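HTH hxlR-type domain-containing protein (Enterococcus faecalis, PDB 1Z7U) is of unknown function but probably binds DNA as a dimeric transcriptional regulator with a winged helix-turn-helix fold of the HxlR type. Local coordinates at residues 16-21 with 61-66; 28-31 with 35-38; 40-45 with 51-56; 66-71 with 76-81. All blocks are in the same frame, centred on the assembly; numbering follows the deposited sequence.

How the contacts relate
The four contacts lie in one winged helix-turn-helix domain: contacts 2 and 3 fall within the span contact 1 bridges, and contact 4 follows. Contact 1 joins the turns after helix 8-17 and helix 50-63, beside the second subunit. Contacts 2 and 3, centres about 9 Å apart, pack helices 24-33, 38-44 and 50-63 with the turn at 35-38. Contact 4 is the hairpin; its centre is about 10 Å from that of contact 2, and Lys36 O lies 2.8 Å from Tyr80 N, probably a hydrogen bond. Contacts 1 and 4 share Val66, although their centres are about 17 Å apart. Formic acid, probably from the crystallisation liquor, lies about 3 Å from the Asp63 side chain.

Contact 1: 16-21 with 61-66; sequences LSTING and EKDGLV
Thr18 and Leu65 meet where the turn after helix 8-17 faces the turn after helix 50-63, in the winged helix-turn-helix domain. Helix 50-63 finishes in a Schellman motif: Gly64 has positive phi (93°), and its N bonds back to Glu61 O. Leu65 is thereby turned toward residues 16-21 just before the strand begins at Val66.

Van der Waals contact centres on one methyl group. Leu65 CD1 lies 3.5 Å from the carbonyl oxygen Thr18 O and 3.9 Å from Thr18 OG1. Ile19 adds an apolar contact to the same methyl with its tip, CD1 to CD1 at 4.2 Å, the two side chains crossing at about a right angle. With CG1 of Ile19 opposite its backbone N (chi1 -155°), the end of the chain comes nearer to Leu65 than its base does. Leu89 of helix 84-110 touches all three residues, and Trp99 of the second subunit packs on Thr18 and Leu65, placing the cluster beside the dimer interface.

The polar part runs alongside. Thr18 OG1 is turned back to Ala15 O of helix 8-17, so the threonine offers carbon to Asp63: CB stands 3.6 Å from Asp63 OD2, and CG2 also faces the carboxylate. The polar link between the segments is made by one water, which donates to Thr18 O and to Asp63 OD2, each at 2.7 Å.

Contact 2: 28-31 with 35-38; sequences MDEL and TKRN
Lys36 folds back over the end of helix 24-33, and its ammonium group donates a hydrogen bond to a main-chain carbonyl, with NZ 3.2 Å from Glu30 O. The donor sits 28° off the carbonyl plane. Lys36 NZ also bonds to Gly34 O, so one ammonium group ties two carbonyls near the end of this helix. The Lys36 chain is bent at chi2 (-77°) and again at chi4, which curls the tip toward the helix.

Electrostatics add a looser component. Glu30 OE1 is 4.9 Å from Lys36 NZ, too far for a salt bridge, and the nearer approach is to the methylene carbon Lys36 CE at 3.9 Å. The carboxylate may still help to stabilise the positive charge.

Apolar contact is made at the root of the lysine. Leu31 CD2 lies 3.8 Å from Lys36 CB and 3.9 Å from Lys36 CG, the two chains crossing at a slant. Leu41 of helix 38-44 touches both Glu30 and Lys36. Arg37 follows as the N-cap residue of helix 38-44, and the whole forms the connection between the two helices that lead into helix 50-63, probably the DNA-recognition helix of a winged helix-turn-helix domain.

Contact 3: 40-45 with 51-56; sequences ELMRAL and RVLTDR
Leu53 points from helix 50-63 at helix 38-44, and its two methyl groups divide the work of the contact. The side chain leaves its backbone with CG opposite the backbone N (chi1 -178°), which carries the branch across the gap between the helices; the CA atoms of Met42 and Leu53, the nearest pair, are 7.6 Å apart.

CD2 is the busier branch. It comes 3.7 Å from the selenium of Met42, a selenomethionine, and 3.8 Å from Met42 CG. The selenomethionine leaves its helix at an angle to Leu53 rather than heading at it; chi1 (-78°) sets CG beside the leucine methyl, and the bend at chi2 (-61°) brings SE to border the same methyl. The two side chains therefore pass at a slant, with the flank of Met42 against the end of Leu53.

Leu41 takes part differently. Its CB-bearing base faces Leu53, and CB lies 4.1 Å from CD1 and equally far from CD2, straddled by the fork of the leucine. Ile48, in the connection between the helices, also packs on Leu53.

Helices 38-44 and 50-63 correspond to the helix-turn-helix unit of the family, the second being the probable DNA-recognition helix. A polar tie between them lies nearby, where Asn38 OD1 is hydrogen-bonded to Gln50 NE2. The contact between residues 40-45 and 51-56 itself runs through carbon and selenium, which implies that these two segments are held together by dispersion and burial of apolar surface, without directional polar bonds.

Contact 4: 66-71 with 76-81; sequences VHRESF and PRVEYT
Phe71 lays its ring against Arg77 and Glu79 of the opposing strand, and can be followed outward from the backbone. CB sits 3.4 Å from Arg77 O, the carbonyl that also accepts a short hydrogen bond from Phe71 N. With CG turned to the side away from its own carbonyl carbon (chi1 -67°), the ring reaches over the neighbouring strand. CG and CD2 lie beneath the Arg77 guanidinium, NH2 being 3.4 Å from CD2, while CD1 meets Arg77 O at the ring edge. The guanidinium lies nearly flat on the ring, planes 24° apart, and Arg77 CZ stands 4.0 Å from the ring centroid and 12° off its normal, a cation-pi stack. Farther out, in one of the two conformers of Glu79, Phe71 CE1 approaches Glu79 CG at 3.5 Å and Phe71 CZ approaches Glu79 OE2.

This cluster decorates the wing of the winged helix domain, an antiparallel beta hairpin in which His67 with Thr81, Glu69 with Glu79 and Phe71 with Arg77 are hydrogen-bonded pairs and Arg68 with Tyr80 and Ser70 with Val78 are non-hydrogen-bonded. Arg77 NH2 forms a salt bridge with Glu73; in that same Glu79 conformer, NH1 pairs with Glu79 OE2 (2.9 Å) and OE1 bonds to Thr35.

On the other face, Arg68 runs alongside Tyr80, its CD 3.5 Å from Tyr80 CE1, and Val78 CG1 lies over one face of the Arg68 guanidinium. Val66 CG1 meets the edge of the Tyr80 ring at CD1, 4.0 Å away.

Contact 1: 16-21 with 61-66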
loop_
_atom_site.group_PDB
_atom_site.type_symbol
_atom_site.label_atom_id
_atom_site.label_comp_id
_atom_site.label_asym_id
_atom_site.label_seq_id
_atom_site.Cartn_x
_atom_site.Cartn_y
_atom_site.Cartn_z
ATOM N N LEU A 16 -3.665 -5.297 3.199
ATOM C CA LEU A 16 -2.597 -6.102 2.586
ATOM C C LEU A 16 -2.822 -7.608 2.721
ATOM O O LEU A 16 -2.476 -8.375 1.829
ATOM C CB LEU A 16 -1.216 -5.720 3.135
ATOM C CG LEU A 16 -0.586 -4.370 2.772
ATOM C CD1 LEU A 16 0.588 -4.076 3.697
ATOM C CD2 LEU A 16 -0.149 -4.299 1.284
ATOM N N SER A 17 -3.391 -8.016 3.850
ATOM C CA SER A 17 -3.689 -9.422 4.128
ATOM C C SER A 17 -4.682 -10.027 3.135
ATOM O O SER A 17 -4.714 -11.242 2.949
ATOM C CB SER A 17 -4.189 -9.595 5.572
ATOM O OG SER A 17 -5.576 -9.286 5.688
ATOM N N THR A 18 -5.501 -9.192 2.500
ATOM C CA THR A 18 -6.416 -9.680 1.449
ATOM C C THR A 18 -5.725 -9.916 0.083
ATOM O O THR A 18 -6.316 -10.532 -0.819
ATOM C CB THR A 18 -7.631 -8.739 1.245
ATOM O OG1 THR A 18 -7.213 -7.517 0.609
ATOM C CG2 THR A 18 -8.295 -8.434 2.562
ATOM N N ILE A 19 -4.483 -9.444 -0.069
ATOM C CA ILE A 19 -3.838 -9.435 -1.374
ATOM C C ILE A 19 -2.367 -9.903 -1.392
ATOM O O ILE A 19 -1.732 -9.944 -2.451
ATOM C CB ILE A 19 -3.987 -8.017 -2.034
ATOM C CG1 ILE A 19 -3.890 -8.098 -3.570
ATOM C CG2 ILE A 19 -2.999 -6.986 -1.402
ATOM C CD1 ILE A 19 -4.893 -9.066 -4.197
ATOM N N ASN A 20 -1.824 -10.265 -0.234
ATOM C CA ASN A 20 -0.396 -10.560 -0.141
ATOM C C ASN A 20 -0.065 -12.046 -0.312
ATOM O O ASN A 20 1.095 -12.416 -0.542
ATOM C CB ASN A 20 0.214 -9.955 1.140
ATOM C CG ASN A 20 -0.372 -10.547 2.416
ATOM O OD1 ASN A 20 -1.132 -11.522 2.384
ATOM N ND2 ASN A 20 -0.007 -9.956 3.560
ATOM N N GLY A 21 -1.102 -12.878 -0.229
ATOM C CA GLY A 21 -0.990 -14.319 -0.452
ATOM C C GLY A 21 -0.471 -14.666 -1.841
ATOM O O GLY A 21 -0.633 -13.893 -2.794
ATOM N N GLU A 61 -12.836 -13.880 -3.526
ATOM C CA GLU A 61 -14.296 -13.702 -3.561
ATOM C C GLU A 61 -14.860 -13.437 -2.157
ATOM O O GLU A 61 -15.710 -12.568 -1.978
ATOM C CB GLU A 61 -14.998 -14.917 -4.205
ATOM C CG GLU A 61 -16.534 -14.738 -4.333
ATOM C CD GLU A 61 -17.285 -15.959 -4.910
ATOM O OE1 GLU A 61 -18.430 -15.767 -5.380
ATOM O OE2 GLU A 61 -16.741 -17.087 -4.901
ATOM N N LYS A 62 -14.369 -14.191 -1.175
ATOM C CA LYS A 62 -14.757 -14.048 0.234
ATOM C C LYS A 62 -14.475 -12.638 0.749
ATOM O O LYS A 62 -15.303 -12.040 1.423
ATOM C CB LYS A 62 -13.961 -15.033 1.097
ATOM C CG LYS A 62 -14.720 -15.606 2.277
ATOM C CD LYS A 62 -15.837 -16.537 1.777
ATOM C CE LYS A 62 -15.298 -17.746 0.973
ATOM N NZ LYS A 62 -15.395 -19.081 1.669
ATOM N N ASP A 63 -13.279 -12.143 0.434
ATOM C CA ASP A 63 -12.798 -10.850 0.892
ATOM C C ASP A 63 -13.445 -9.689 0.152
ATOM O O ASP A 63 -13.287 -8.539 0.566
ATOM C CB ASP A 63 -11.265 -10.776 0.775
ATOM C CG ASP A 63 -10.565 -11.654 1.794
ATOM O OD1 ASP A 63 -11.233 -12.093 2.753
ATOM O OD2 ASP A 63 -9.350 -11.916 1.646
ATOM N N GLY A 64 -14.159 -9.988 -0.937
ATOM C CA GLY A 64 -14.914 -8.979 -1.682
ATOM C C GLY A 64 -14.152 -8.353 -2.836
ATOM O O GLY A 64 -14.497 -7.272 -3.293
ATOM N N LEU A 65 -13.115 -9.032 -3.316
ATOM C CA LEU A 65 -12.252 -8.459 -4.356
ATOM C C LEU A 65 -12.600 -8.984 -5.740
ATOM O O LEU A 65 -12.368 -8.314 -6.738
ATOM C CB LEU A 65 -10.787 -8.779 -4.070
ATOM C CG LEU A 65 -10.103 -8.221 -2.835
ATOM C CD1 LEU A 65 -8.777 -8.933 -2.657
ATOM C CD2 LEU A 65 -9.907 -6.740 -3.017
ATOM N N VAL A 66 -13.140 -10.203 -5.774
ATOM C CA VAL A 66 -13.422 -10.914 -7.010
ATOM C C VAL A 66 -14.900 -11.309 -7.053
ATOM O O VAL A 66 -15.457 -11.766 -6.055
ATOM C CB VAL A 66 -12.492 -12.148 -7.147
ATOM C CG1 VAL A 66 -13.013 -13.143 -8.182
ATOM C CG2 VAL A 66 -11.079 -11.703 -7.492
HETATM O O HOH W 1 -8.112 -12.498 -0.644
#

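Contact 2: 28-31 with 35-38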
loop_
_atom_site.group_PDB
_atom_site.type_symbol
_atom_site.label_atom_id
_atom_site.label_comp_id
_atom_site.label_asym_id
_atom_site.label_seq_id
_atom_site.Cartn_x
_atom_site.Cartn_y
_atom_site.Cartn_z
HETATM N N MSE A 28 -5.053 -10.669 -9.687
HETATM C CA MSE A 28 -5.616 -9.338 -9.807
HETATM C C MSE A 28 -5.187 -8.630 -11.103
HETATM O O MSE A 28 -6.018 -7.972 -11.748
HETATM C CB MSE A 28 -5.255 -8.510 -8.568
HETATM C CG MSE A 28 -5.622 -7.046 -8.660
HETATM SE SE MSE A 28 -5.442 -6.094 -6.948
HETATM C CE MSE A 28 -7.180 -6.670 -6.117
ATOM N N ASP A 29 -3.904 -8.760 -11.467
ATOM C CA ASP A 29 -3.381 -8.234 -12.735
ATOM C C ASP A 29 -4.135 -8.819 -13.932
ATOM O O ASP A 29 -4.495 -8.094 -14.856
ATOM C CB ASP A 29 -1.888 -8.533 -12.894
ATOM C CG ASP A 29 -0.985 -7.498 -12.222
ATOM O OD1 ASP A 29 -1.444 -6.396 -11.879
ATOM O OD2 ASP A 29 0.216 -7.798 -12.038
ATOM N N GLU A 30 -4.384 -10.128 -13.898
ATOM C CA GLU A 30 -5.120 -10.810 -14.974
ATOM C C GLU A 30 -6.564 -10.355 -15.053
ATOM O O GLU A 30 -7.082 -10.130 -16.133
ATOM C CB GLU A 30 -5.076 -12.331 -14.808
ATOM C CG GLU A 30 -3.711 -12.953 -15.059
ATOM C CD GLU A 30 -3.183 -12.668 -16.460
ATOM O OE1 GLU A 30 -4.003 -12.667 -17.408
ATOM O OE2 GLU A 30 -1.956 -12.441 -16.608
ATOM N N LEU A 31 -7.207 -10.209 -13.902
ATOM C CA LEU A 31 -8.603 -9.779 -13.865
ATOM C C LEU A 31 -8.780 -8.310 -14.210
ATOM O O LEU A 31 -9.813 -7.913 -14.758
ATOM C CB LEU A 31 -9.241 -10.109 -12.513
ATOM C CG LEU A 31 -9.274 -11.595 -12.149
ATOM C CD1 LEU A 31 -9.955 -11.820 -10.806
ATOM C CD2 LEU A 31 -9.951 -12.426 -13.232
ATOM N N THR A 35 -12.571 -9.668 -17.854
ATOM C CA THR A 35 -13.202 -10.912 -17.410
ATOM C C THR A 35 -12.418 -12.158 -17.845
ATOM O O THR A 35 -11.886 -12.211 -18.952
ATOM C CB THR A 35 -14.663 -10.982 -17.894
ATOM O OG1 THR A 35 -15.330 -12.054 -17.223
ATOM C CG2 THR A 35 -14.762 -11.170 -19.439
ATOM N N LYS A 36 -12.316 -13.144 -16.961
ATOM C CA LYS A 36 -11.498 -14.320 -17.238
ATOM C C LYS A 36 -12.184 -15.609 -16.819
ATOM O O LYS A 36 -12.891 -15.649 -15.813
ATOM C CB LYS A 36 -10.141 -14.252 -16.518
ATOM C CG LYS A 36 -9.171 -13.187 -16.996
ATOM C CD LYS A 36 -8.476 -13.564 -18.298
ATOM C CE LYS A 36 -7.645 -12.393 -18.832
ATOM N NZ LYS A 36 -8.395 -11.102 -18.830
ATOM N N ARG A 37 -11.961 -16.662 -17.604
ATOM C CA ARG A 37 -12.408 -18.001 -17.256
ATOM C C ARG A 37 -11.246 -18.739 -16.606
ATOM O O ARG A 37 -10.083 -18.361 -16.766
ATOM C CB ARG A 37 -12.930 -18.772 -18.485
ATOM C CG ARG A 37 -13.756 -17.933 -19.476
ATOM C CD ARG A 37 -14.874 -18.719 -20.178
ATOM N NE ARG A 37 -14.391 -19.774 -21.076
ATOM C CZ ARG A 37 -14.802 -21.045 -21.045
ATOM N NH1 ARG A 37 -14.303 -21.929 -21.905
ATOM N NH2 ARG A 37 -15.719 -21.435 -20.165
ATOM N N ASN A 38 -11.577 -19.794 -15.870
ATOM C CA ASN A 38 -10.595 -20.602 -15.160
ATOM C C ASN A 38 -9.409 -21.045 -16.029
ATOM O O ASN A 38 -8.243 -20.886 -15.645
ATOM C CB ASN A 38 -11.326 -21.791 -14.530
ATOM C CG ASN A 38 -10.412 -22.703 -13.779
ATOM O OD1 ASN A 38 -9.795 -23.607 -14.363
ATOM N ND2 ASN A 38 -10.327 -22.493 -12.468
#

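Contact 3: 40-45 with 51-56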
loop_
_atom_site.group_PDB
_atom_site.type_symbol
_atom_site.label_atom_id
_atom_site.label_comp_id
_atom_site.label_asym_id
_atom_site.label_seq_id
_atom_site.Cartn_x
_atom_site.Cartn_y
_atom_site.Cartn_z
ATOM N N GLU A 40 -8.261 -19.775 -18.904
ATOM C CA GLU A 40 -7.416 -18.614 -19.234
ATOM C C GLU A 40 -6.396 -18.293 -18.135
ATOM O O GLU A 40 -5.226 -18.034 -18.422
ATOM C CB GLU A 40 -8.273 -17.381 -19.514
ATOM C CG GLU A 40 -9.472 -17.668 -20.396
ATOM C CD GLU A 40 -10.129 -16.416 -20.906
ATOM O OE1 GLU A 40 -11.155 -15.991 -20.330
ATOM O OE2 GLU A 40 -9.608 -15.855 -21.890
ATOM N N LEU A 41 -6.855 -18.312 -16.882
ATOM C CA LEU A 41 -5.998 -18.087 -15.717
ATOM C C LEU A 41 -4.984 -19.209 -15.534
ATOM O O LEU A 41 -3.829 -18.952 -15.188
ATOM C CB LEU A 41 -6.840 -17.929 -14.454
ATOM C CG LEU A 41 -7.858 -16.789 -14.449
ATOM C CD1 LEU A 41 -8.809 -16.907 -13.270
ATOM C CD2 LEU A 41 -7.146 -15.434 -14.463
HETATM N N MSE A 42 -5.426 -20.450 -15.758
HETATM C CA MSE A 42 -4.541 -21.613 -15.751
HETATM C C MSE A 42 -3.404 -21.445 -16.751
HETATM O O MSE A 42 -2.251 -21.737 -16.439
HETATM C CB MSE A 42 -5.317 -22.901 -16.066
HETATM C CG MSE A 42 -6.129 -23.460 -14.895
HETATM SE SE MSE A 42 -5.031 -23.952 -13.341
HETATM C CE MSE A 42 -3.918 -25.393 -14.114
ATOM N N ARG A 43 -3.741 -20.957 -17.945
ATOM C CA ARG A 43 -2.754 -20.746 -19.007
ATOM C C ARG A 43 -1.823 -19.559 -18.743
ATOM O O ARG A 43 -0.596 -19.685 -18.876
ATOM C CB ARG A 43 -3.435 -20.641 -20.376
ATOM C CG ARG A 43 -3.745 -22.006 -20.979
ATOM C CD ARG A 43 -4.536 -21.925 -22.279
ATOM N NE ARG A 43 -5.982 -21.940 -22.046
ATOM C CZ ARG A 43 -6.819 -20.941 -22.349
ATOM N NH1 ARG A 43 -8.117 -21.067 -22.089
ATOM N NH2 ARG A 43 -6.373 -19.819 -22.916
ATOM N N ALA A 44 -2.407 -18.425 -18.355
ATOM C CA ALA A 44 -1.667 -17.187 -18.119
ATOM C C ALA A 44 -0.701 -17.267 -16.934
ATOM O O ALA A 44 0.351 -16.640 -16.944
ATOM C CB ALA A 44 -2.628 -16.029 -17.933
ATOM N N LEU A 45 -1.056 -18.045 -15.919
ATOM C CA LEU A 45 -0.252 -18.111 -14.711
ATOM C C LEU A 45 0.532 -19.409 -14.676
ATOM O O LEU A 45 0.018 -20.454 -14.288
ATOM C CB LEU A 45 -1.127 -17.931 -13.466
ATOM C CG LEU A 45 -1.935 -16.626 -13.430
ATOM C CD1 LEU A 45 -2.842 -16.599 -12.238
ATOM C CD2 LEU A 45 -1.011 -15.421 -13.416
ATOM N N ARG A 51 -5.798 -26.533 -7.892
ATOM C CA ARG A 51 -6.084 -26.521 -6.461
ATOM C C ARG A 51 -5.695 -25.158 -5.862
ATOM O O ARG A 51 -6.491 -24.529 -5.165
ATOM C CB ARG A 51 -5.342 -27.663 -5.775
ATOM C CG ARG A 51 -5.943 -28.095 -4.445
ATOM C CD ARG A 51 -5.320 -29.412 -3.973
ATOM N NE ARG A 51 -5.903 -30.580 -4.642
ATOM C CZ ARG A 51 -5.343 -31.791 -4.671
ATOM N NH1 ARG A 51 -4.168 -32.014 -4.080
ATOM N NH2 ARG A 51 -5.953 -32.779 -5.308
ATOM N N VAL A 52 -4.480 -24.705 -6.168
ATOM C CA VAL A 52 -4.019 -23.378 -5.732
ATOM C C VAL A 52 -4.892 -22.248 -6.311
ATOM O O VAL A 52 -5.341 -21.378 -5.570
ATOM C CB VAL A 52 -2.497 -23.177 -5.986
ATOM C CG1 VAL A 52 -2.070 -21.746 -5.704
ATOM C CG2 VAL A 52 -1.700 -24.137 -5.110
ATOM N N LEU A 53 -5.187 -22.308 -7.608
ATOM C CA LEU A 53 -6.047 -21.315 -8.266
ATOM C C LEU A 53 -7.421 -21.134 -7.622
ATOM O O LEU A 53 -7.783 -20.012 -7.246
ATOM C CB LEU A 53 -6.189 -21.612 -9.760
ATOM C CG LEU A 53 -7.017 -20.664 -10.638
ATOM C CD1 LEU A 53 -6.494 -19.213 -10.615
ATOM C CD2 LEU A 53 -7.062 -21.191 -12.052
ATOM N N THR A 54 -8.194 -22.216 -7.498
ATOM C CA THR A 54 -9.534 -22.103 -6.913
ATOM C C THR A 54 -9.458 -21.599 -5.468
ATOM O O THR A 54 -10.285 -20.775 -5.051
ATOM C CB THR A 54 -10.365 -23.424 -6.997
ATOM O OG1 THR A 54 -9.626 -24.505 -6.415
ATOM C CG2 THR A 54 -10.690 -23.769 -8.435
ATOM N N ASP A 55 -8.459 -22.071 -4.729
ATOM C CA ASP A 55 -8.214 -21.604 -3.357
ATOM C C ASP A 55 -8.063 -20.080 -3.295
ATOM O O ASP A 55 -8.757 -19.416 -2.532
ATOM C CB ASP A 55 -6.976 -22.292 -2.754
ATOM C CG ASP A 55 -6.706 -21.865 -1.309
ATOM O OD1 ASP A 55 -7.443 -22.313 -0.397
ATOM O OD2 ASP A 55 -5.745 -21.091 -1.079
ATOM N N ARG A 56 -7.162 -19.542 -4.116
ATOM C CA ARG A 56 -6.967 -18.099 -4.256
ATOM C C ARG A 56 -8.243 -17.356 -4.577
ATOM O O ARG A 56 -8.572 -16.373 -3.910
ATOM C CB ARG A 56 -5.939 -17.808 -5.339
ATOM C CG ARG A 56 -4.560 -17.436 -4.822
ATOM C CD ARG A 56 -3.781 -18.643 -4.333
ATOM N NE ARG A 56 -4.240 -19.072 -3.023
ATOM C CZ ARG A 56 -3.781 -18.585 -1.876
ATOM N NH1 ARG A 56 -2.837 -17.642 -1.869
ATOM N NH2 ARG A 56 -4.265 -19.047 -0.732
#

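Contact 4: 66-71 with 76-81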
loop_
_atom_site.group_PDB
_atom_site.type_symbol
_atom_site.label_atom_id
_atom_site.label_comp_id
_atom_site.label_asym_id
_atom_site.label_seq_id
_atom_site.Cartn_x
_atom_site.Cartn_y
_atom_site.Cartn_z
ATOM N N VAL A 66 -13.140 -10.203 -5.774
ATOM C CA VAL A 66 -13.422 -10.914 -7.010
ATOM C C VAL A 66 -14.900 -11.309 -7.053
ATOM O O VAL A 66 -15.457 -11.766 -6.055
ATOM C CB VAL A 66 -12.492 -12.148 -7.147
ATOM C CG1 VAL A 66 -13.013 -13.143 -8.182
ATOM C CG2 VAL A 66 -11.079 -11.703 -7.492
ATOM N N HIS A 67 -15.529 -11.089 -8.205
ATOM C CA HIS A 67 -16.893 -11.529 -8.460
ATOM C C HIS A 67 -16.844 -12.784 -9.325
ATOM O O HIS A 67 -16.077 -12.856 -10.291
ATOM C CB HIS A 67 -17.691 -10.418 -9.147
ATOM C CG HIS A 67 -19.152 -10.719 -9.293
ATOM N ND1 HIS A 67 -19.702 -11.198 -10.466
ATOM C CD2 HIS A 67 -20.177 -10.618 -8.412
ATOM C CE1 HIS A 67 -21.003 -11.369 -10.302
ATOM N NE2 HIS A 67 -21.315 -11.027 -9.064
ATOM N N ARG A 68 -17.633 -13.781 -8.937
ATOM C CA ARG A 68 -17.794 -15.010 -9.714
ATOM C C ARG A 68 -19.216 -15.085 -10.254
ATOM O O ARG A 68 -20.178 -15.114 -9.479
ATOM C CB ARG A 68 -17.506 -16.231 -8.864
ATOM C CG ARG A 68 -17.191 -17.448 -9.688
ATOM C CD ARG A 68 -17.125 -18.706 -8.848
ATOM N NE ARG A 68 -18.386 -19.418 -8.966
ATOM C CZ ARG A 68 -18.529 -20.663 -9.395
ATOM N NH1 ARG A 68 -19.747 -21.165 -9.470
ATOM N NH2 ARG A 68 -17.480 -21.409 -9.721
ATOM N N GLU A 69 -19.348 -15.085 -11.580
ATOM C CA GLU A 69 -20.670 -15.193 -12.216
ATOM C C GLU A 69 -20.778 -16.483 -13.007
ATOM O O GLU A 69 -19.910 -16.797 -13.829
ATOM C CB GLU A 69 -20.967 -13.996 -13.123
ATOM C CG GLU A 69 -22.443 -13.909 -13.540
ATOM C CD GLU A 69 -22.755 -12.720 -14.441
ATOM O OE1 GLU A 69 -23.924 -12.600 -14.884
ATOM O OE2 GLU A 69 -21.833 -11.906 -14.709
ATOM N N SER A 70 -21.832 -17.242 -12.733
ATOM C CA SER A 70 -22.106 -18.458 -13.494
ATOM C C SER A 70 -23.154 -18.149 -14.553
ATOM O O SER A 70 -24.166 -17.513 -14.268
ATOM C CB SER A 70 -22.582 -19.595 -12.586
ATOM O OG SER A 70 -22.672 -20.814 -13.323
ATOM N N PHE A 71 -22.892 -18.573 -15.782
ATOM C CA PHE A 71 -23.863 -18.401 -16.853
ATOM C C PHE A 71 -24.578 -19.736 -17.116
ATOM O O PHE A 71 -23.921 -20.756 -17.353
ATOM C CB PHE A 71 -23.175 -17.881 -18.118
ATOM C CG PHE A 71 -22.626 -16.487 -17.985
ATOM C CD1 PHE A 71 -21.414 -16.255 -17.333
ATOM C CD2 PHE A 71 -23.318 -15.398 -18.520
ATOM C CE1 PHE A 71 -20.909 -14.956 -17.207
ATOM C CE2 PHE A 71 -22.816 -14.089 -18.409
ATOM C CZ PHE A 71 -21.608 -13.869 -17.753
ATOM N N PRO A 76 -22.443 -24.774 -18.773
ATOM C CA PRO A 76 -22.303 -23.530 -18.015
ATOM C C PRO A 76 -20.909 -22.916 -18.156
ATOM O O PRO A 76 -19.923 -23.617 -18.359
ATOM C CB PRO A 76 -22.560 -23.960 -16.566
ATOM C CG PRO A 76 -23.359 -25.175 -16.677
ATOM C CD PRO A 76 -22.854 -25.882 -17.897
ATOM N N ARG A 77 -20.861 -21.598 -18.066
ATOM C CA ARG A 77 -19.631 -20.859 -18.214
ATOM C C ARG A 77 -19.515 -19.956 -16.988
ATOM O O ARG A 77 -20.498 -19.345 -16.569
ATOM C CB ARG A 77 -19.674 -20.074 -19.524
ATOM C CG ARG A 77 -18.523 -19.113 -19.763
ATOM C CD ARG A 77 -18.680 -18.428 -21.113
ATOM N NE ARG A 77 -19.961 -17.727 -21.237
ATOM C CZ ARG A 77 -20.114 -16.412 -21.122
ATOM N NH1 ARG A 77 -19.064 -15.632 -20.862
ATOM N NH2 ARG A 77 -21.318 -15.873 -21.262
ATOM N N VAL A 78 -18.326 -19.928 -16.389
ATOM C CA VAL A 78 -18.089 -19.171 -15.155
ATOM C C VAL A 78 -17.067 -18.068 -15.423
ATOM O O VAL A 78 -15.951 -18.358 -15.857
ATOM C CB VAL A 78 -17.611 -20.097 -13.990
ATOM C CG1 VAL A 78 -17.358 -19.285 -12.708
ATOM C CG2 VAL A 78 -18.634 -21.207 -13.727
ATOM N N GLU A 79 -17.481 -16.820 -15.184
ATOM C CA GLU A 79 -16.653 -15.620 -15.367
ATOM C C GLU A 79 -16.131 -15.077 -14.031
ATOM O O GLU A 79 -16.893 -14.938 -13.063
ATOM C CB GLU A 79 -17.456 -14.495 -16.049
ATOM C CG GLU A 79 -17.444 -14.468 -17.592
ATOM C CD GLU A 79 -18.034 -13.163 -18.181
ATOM O OE1 GLU A 79 -18.099 -12.129 -17.461
ATOM O OE2 GLU A 79 -18.423 -13.166 -19.378
ATOM N N TYR A 80 -14.840 -14.751 -13.994
ATOM C CA TYR A 80 -14.262 -14.010 -12.865
ATOM C C TYR A 80 -13.913 -12.567 -13.249
ATOM O O TYR A 80 -13.343 -12.307 -14.303
ATOM C CB TYR A 80 -13.033 -14.725 -12.339
ATOM C CG TYR A 80 -13.311 -16.119 -11.818
ATOM C CD1 TYR A 80 -13.743 -16.310 -10.514
ATOM C CD2 TYR A 80 -13.138 -17.248 -12.628
ATOM C CE1 TYR A 80 -13.990 -17.570 -10.020
ATOM C CE2 TYR A 80 -13.397 -18.526 -12.141
ATOM C CZ TYR A 80 -13.827 -18.675 -10.830
ATOM O OH TYR A 80 -14.077 -19.923 -10.292
ATOM N N THR A 81 -14.279 -11.632 -12.384
ATOM C CA THR A 81 -13.954 -10.220 -12.556
ATOM C C THR A 81 -13.529 -9.615 -11.210
ATOM O O THR A 81 -13.706 -10.249 -10.158
ATOM C CB THR A 81 -15.169 -9.424 -13.072
ATOM O OG1 THR A 81 -16.340 -9.871 -12.394
ATOM C CG2 THR A 81 -15.360 -9.608 -14.575
HETATM O O HOH W 2 -17.578 -11.952 -12.970
#